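Local coordinates for beta-L-arabinobiosidase (Bacteroides thetaiotaomicron, PDB 5MQR), which probably hydrolyses L-arabinose-containing glycans in the breakdown of complex plant pectin, and may also have exo-alpha-sialidase activity, at residues I809-P820 / T874-E885. Numbering follows the deposited sequence.
Sequences ISGGRNKKYARP and TMRTDSSANVRE
The Y817 ring is sandwiched: R876 covers one face, its CG 3.7 Å from the ring centroid and 15° off the normal in a CH-pi contact, while K815 CB sits over the centre of the opposite face. T877 OG1 lies at the edge. The R876 guanidinium, steeply inclined to this ring, has A881 CB above one face and I809 O in plane at its edge, where NH2 makes a weak bond. An extended run from CG to NE carries R876 past the tyrosine to S810 O, which it grips side-on with NE (3.1 Å) and NH2 (3.3 Å). With an alanine here, that face of Y817 would probably lose most of its cover, the CG and CD methylenes, and S810 O both these donors. Both segments are loops of the MGH1-like glycoside hydrolase domain, consistent with the (alpha/alpha)6 barrel of six-hairpin glycosidases; 809-820 leads into helix 820-839, with R819 at the N-cap and its NE salt-bridged to D803. A818 and M875 form a single antiparallel hydrogen-bonded bridge, with M875 N 2.9 Å from A818 O. S810 OG, between backbone N and carbonyl carbon (chi1 67°), accepts from T874 OG1 (2.8 Å) and donates to E885 OE1 (2.5 Å) on the carboxylate's syn side. S810 N runs almost straight (174°) to E885 OE2 (3.0 Å), from above the carboxylate plane. A water links OE2 to I809 N, and I809 CG2 packs on V883 CG2.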
loop_
_atom_site.group_PDB
_atom_site.type_symbol
_atom_site.label_atom_id
_atom_site.label_comp_id
_atom_site.label_asym_id
_atom_site.label_seq_id
_atom_site.Cartn_x
_atom_site.Cartn_y
_atom_site.Cartn_z
ATOM N N ILE A 809 -4.423 49.101 -9.273
ATOM C CA ILE A 809 -5.380 50.146 -8.941
ATOM C C ILE A 809 -4.864 50.979 -7.763
ATOM O O ILE A 809 -4.773 52.213 -7.877
ATOM C CB ILE A 809 -6.783 49.581 -8.632
ATOM C CG1 ILE A 809 -7.357 48.921 -9.902
ATOM C CG2 ILE A 809 -7.724 50.692 -8.145
ATOM C CD1 ILE A 809 -8.625 48.109 -9.696
ATOM N N SER A 810 -4.500 50.333 -6.648
ATOM C CA SER A 810 -4.080 51.112 -5.466
ATOM C C SER A 810 -2.806 51.886 -5.793
ATOM O O SER A 810 -2.593 52.998 -5.334
ATOM C CB SER A 810 -3.887 50.245 -4.223
ATOM O OG SER A 810 -2.792 49.364 -4.349
ATOM N N GLY A 811 -1.965 51.256 -6.591
ATOM C CA GLY A 811 -1.030 51.964 -7.380
ATOM C C GLY A 811 0.296 52.227 -6.736
ATOM O O GLY A 811 0.581 51.841 -5.581
ATOM N N GLY A 812 1.122 52.805 -7.601
ATOM C CA GLY A 812 2.217 53.577 -7.222
ATOM C C GLY A 812 3.414 53.597 -8.123
ATOM O O GLY A 812 4.468 53.309 -7.611
ATOM N N ARG A 813 3.318 53.948 -9.414
ATOM C CA ARG A 813 4.563 54.196 -10.193
ATOM C C ARG A 813 5.201 55.447 -9.608
ATOM O O ARG A 813 4.568 56.500 -9.593
ATOM C CB ARG A 813 4.355 54.364 -11.707
ATOM C CG ARG A 813 5.650 54.731 -12.476
ATOM C CD ARG A 813 5.578 54.691 -14.014
ATOM N NE ARG A 813 5.660 53.308 -14.517
ATOM C CZ ARG A 813 4.612 52.498 -14.761
ATOM N NH1 ARG A 813 4.812 51.244 -15.179
ATOM N NH2 ARG A 813 3.354 52.922 -14.602
ATOM N N ASN A 814 6.434 55.316 -9.107
ATOM C CA ASN A 814 7.145 56.398 -8.396
ATOM C C ASN A 814 6.355 56.956 -7.201
ATOM O O ASN A 814 6.470 58.137 -6.882
ATOM C CB ASN A 814 7.520 57.548 -9.364
ATOM C CG ASN A 814 8.427 57.093 -10.502
ATOM O OD1 ASN A 814 8.041 57.092 -11.689
ATOM N ND2 ASN A 814 9.642 56.692 -10.147
ATOM N N LYS A 815 5.527 56.127 -6.561
ATOM C CA LYS A 815 4.820 56.547 -5.348
ATOM C C LYS A 815 5.397 55.797 -4.158
ATOM O O LYS A 815 6.017 54.740 -4.311
ATOM C CB LYS A 815 3.307 56.282 -5.415
ATOM C CG LYS A 815 2.549 56.910 -6.579
ATOM C CD LYS A 815 2.489 58.427 -6.485
ATOM C CE LYS A 815 1.532 58.990 -7.530
ATOM N NZ LYS A 815 1.855 60.415 -7.837
ATOM N N LYS A 816 5.166 56.365 -2.985
ATOM C CA LYS A 816 5.646 55.837 -1.729
ATOM C C LYS A 816 4.438 55.509 -0.909
ATOM O O LYS A 816 4.215 56.087 0.139
ATOM C CB LYS A 816 6.525 56.862 -1.008
ATOM C CG LYS A 816 7.782 57.209 -1.787
ATOM C CD LYS A 816 8.760 58.037 -0.970
ATOM C CE LYS A 816 10.085 58.081 -1.708
ATOM N NZ LYS A 816 10.992 59.091 -1.112
ATOM N N TYR A 817 3.641 54.580 -1.416
ATOM C CA TYR A 817 2.480 54.132 -0.694
ATOM C C TYR A 817 2.842 52.921 0.179
ATOM O O TYR A 817 3.681 52.086 -0.190
ATOM C CB TYR A 817 1.347 53.775 -1.653
ATOM C CG TYR A 817 0.787 54.893 -2.520
ATOM C CD1 TYR A 817 0.979 56.252 -2.209
ATOM C CD2 TYR A 817 0.012 54.585 -3.637
ATOM C CE1 TYR A 817 0.432 57.253 -3.007
ATOM C CE2 TYR A 817 -0.534 55.579 -4.437
ATOM C CZ TYR A 817 -0.319 56.909 -4.110
ATOM O OH TYR A 817 -0.832 57.881 -4.901
ATOM N N ALA A 818 2.173 52.832 1.322
ATOM C CA ALA A 818 2.333 51.717 2.227
ATOM C C ALA A 818 1.438 50.567 1.763
ATOM O O ALA A 818 0.279 50.469 2.134
ATOM C CB ALA A 818 2.019 52.131 3.654
ATOM N N ARG A 819 2.018 49.689 0.953
ATOM C CA ARG A 819 1.319 48.552 0.370
ATOM C C ARG A 819 1.438 47.309 1.276
ATOM O O ARG A 819 2.500 47.102 1.882
ATOM C CB ARG A 819 1.891 48.282 -1.012
ATOM C CG ARG A 819 1.525 49.351 -2.027
ATOM C CD ARG A 819 2.364 49.256 -3.296
ATOM N NE ARG A 819 2.195 47.973 -3.972
ATOM C CZ ARG A 819 1.193 47.625 -4.790
ATOM N NH1 ARG A 819 0.202 48.460 -5.081
ATOM N NH2 ARG A 819 1.198 46.408 -5.342
ATOM N N PRO A 820 0.362 46.482 1.384
ATOM C CA PRO A 820 0.488 45.293 2.255
ATOM C C PRO A 820 1.409 44.215 1.723
ATOM O O PRO A 820 1.675 43.272 2.453
ATOM C CB PRO A 820 -0.950 44.763 2.364
ATOM C CG PRO A 820 -1.634 45.303 1.166
ATOM C CD PRO A 820 -1.036 46.672 0.976
ATOM N N THR A 874 -3.803 49.047 0.591
ATOM C CA THR A 874 -2.737 50.016 0.438
ATOM C C THR A 874 -3.149 51.329 1.074
ATOM O O THR A 874 -4.307 51.731 0.983
ATOM C CB THR A 874 -2.462 50.277 -1.045
ATOM O OG1 THR A 874 -1.995 49.073 -1.661
ATOM C CG2 THR A 874 -1.420 51.370 -1.230
HETATM N N MSE A 875 -2.211 51.961 1.754
HETATM C CA MSE A 875 -2.467 53.257 2.378
HETATM C C MSE A 875 -1.730 54.226 1.486
HETATM O O MSE A 875 -0.509 54.138 1.326
HETATM C CB MSE A 875 -2.050 53.102 3.848
HETATM C CG MSE A 875 -2.326 54.254 4.808
HETATM SE SE MSE A 875 -4.222 54.849 4.848
HETATM C CE MSE A 875 -5.261 53.353 5.491
ATOM N N ARG A 876 -2.475 55.104 0.821
ATOM C CA ARG A 876 -1.872 56.218 0.076
ATOM C C ARG A 876 -1.440 57.310 1.075
ATOM O O ARG A 876 -1.705 57.204 2.278
ATOM C CB ARG A 876 -2.824 56.775 -1.003
ATOM C CG ARG A 876 -3.236 55.751 -2.065
ATOM C CD ARG A 876 -3.790 56.434 -3.308
ATOM N NE ARG A 876 -4.120 55.495 -4.391
ATOM C CZ ARG A 876 -5.325 55.315 -4.943
ATOM N NH1 ARG A 876 -6.400 55.994 -4.549
ATOM N NH2 ARG A 876 -5.458 54.442 -5.930
ATOM N N THR A 877 -0.766 58.336 0.560
ATOM C CA THR A 877 -0.243 59.457 1.350
ATOM C C THR A 877 -1.178 59.939 2.468
ATOM O O THR A 877 -0.721 60.172 3.578
ATOM C CB THR A 877 0.078 60.643 0.416
ATOM O OG1 THR A 877 0.750 60.147 -0.752
ATOM C CG2 THR A 877 0.944 61.695 1.128
ATOM N N ASP A 878 -2.476 60.048 2.167
ATOM C CA ASP A 878 -3.468 60.615 3.089
ATOM C C ASP A 878 -4.538 59.663 3.600
ATOM O O ASP A 878 -4.893 59.716 4.782
ATOM C CB ASP A 878 -4.158 61.798 2.416
ATOM C CG ASP A 878 -3.231 62.997 2.280
ATOM O OD1 ASP A 878 -2.828 63.567 3.326
ATOM O OD2 ASP A 878 -2.893 63.350 1.126
ATOM N N SER A 879 -5.093 58.845 2.711
ATOM C CA SER A 879 -6.129 57.889 3.096
ATOM C C SER A 879 -5.950 56.564 2.355
ATOM O O SER A 879 -5.070 56.435 1.494
ATOM C CB SER A 879 -7.505 58.477 2.793
ATOM O OG SER A 879 -7.653 58.615 1.396
ATOM N N SER A 880 -6.794 55.594 2.700
ATOM C CA SER A 880 -6.774 54.277 2.064
ATOM C C SER A 880 -6.960 54.397 0.560
ATOM O O SER A 880 -7.565 55.349 0.079
ATOM C CB SER A 880 -7.868 53.380 2.629
ATOM O OG SER A 880 -7.679 52.054 2.189
ATOM N N ALA A 881 -6.433 53.432 -0.178
ATOM C CA ALA A 881 -6.659 53.363 -1.609
ATOM C C ALA A 881 -8.094 52.976 -1.926
ATOM O O ALA A 881 -8.523 53.185 -3.055
ATOM C CB ALA A 881 -5.701 52.394 -2.267
ATOM N N ASN A 882 -8.818 52.427 -0.942
ATOM C CA ASN A 882 -10.220 52.045 -1.097
ATOM C C ASN A 882 -10.428 51.155 -2.308
ATOM O O ASN A 882 -11.289 51.432 -3.148
ATOM C CB ASN A 882 -11.123 53.276 -1.185
ATOM C CG ASN A 882 -11.215 54.015 0.122
ATOM O OD1 ASN A 882 -11.299 53.412 1.198
ATOM N ND2 ASN A 882 -11.224 55.330 0.043
ATOM N N VAL A 883 -9.587 50.117 -2.396
ATOM C CA VAL A 883 -9.715 49.053 -3.371
ATOM C C VAL A 883 -9.248 47.743 -2.739
ATOM O O VAL A 883 -8.153 47.663 -2.165
ATOM C CB VAL A 883 -8.948 49.372 -4.680
ATOM C CG1 VAL A 883 -7.465 49.629 -4.448
ATOM C CG2 VAL A 883 -9.169 48.265 -5.713
ATOM N N ARG A 884 -10.102 46.731 -2.808
ATOM C CA ARG A 884 -9.739 45.401 -2.368
ATOM C C ARG A 884 -8.933 44.741 -3.487
ATOM O O ARG A 884 -9.433 44.592 -4.625
ATOM C CB ARG A 884 -10.970 44.561 -2.058
ATOM C CG ARG A 884 -11.886 45.110 -0.975
ATOM C CD ARG A 884 -12.958 44.079 -0.677
ATOM N NE ARG A 884 -13.927 44.504 0.329
ATOM C CZ ARG A 884 -14.922 45.371 0.134
ATOM N NH1 ARG A 884 -15.106 45.965 -1.045
ATOM N NH2 ARG A 884 -15.734 45.657 1.144
ATOM N N GLU A 885 -7.697 44.368 -3.166
ATOM C CA GLU A 885 -6.796 43.714 -4.128
ATOM C C GLU A 885 -6.328 42.377 -3.575
ATOM O O GLU A 885 -6.439 42.121 -2.387
ATOM C CB GLU A 885 -5.590 44.615 -4.441
ATOM C CG GLU A 885 -5.956 45.924 -5.131
ATOM C CD GLU A 885 -4.794 46.902 -5.228
ATOM O OE1 GLU A 885 -4.156 47.222 -4.194
ATOM O OE2 GLU A 885 -4.513 47.355 -6.357
HETATM O O HOH W 1 -5.014 46.392 -8.756
#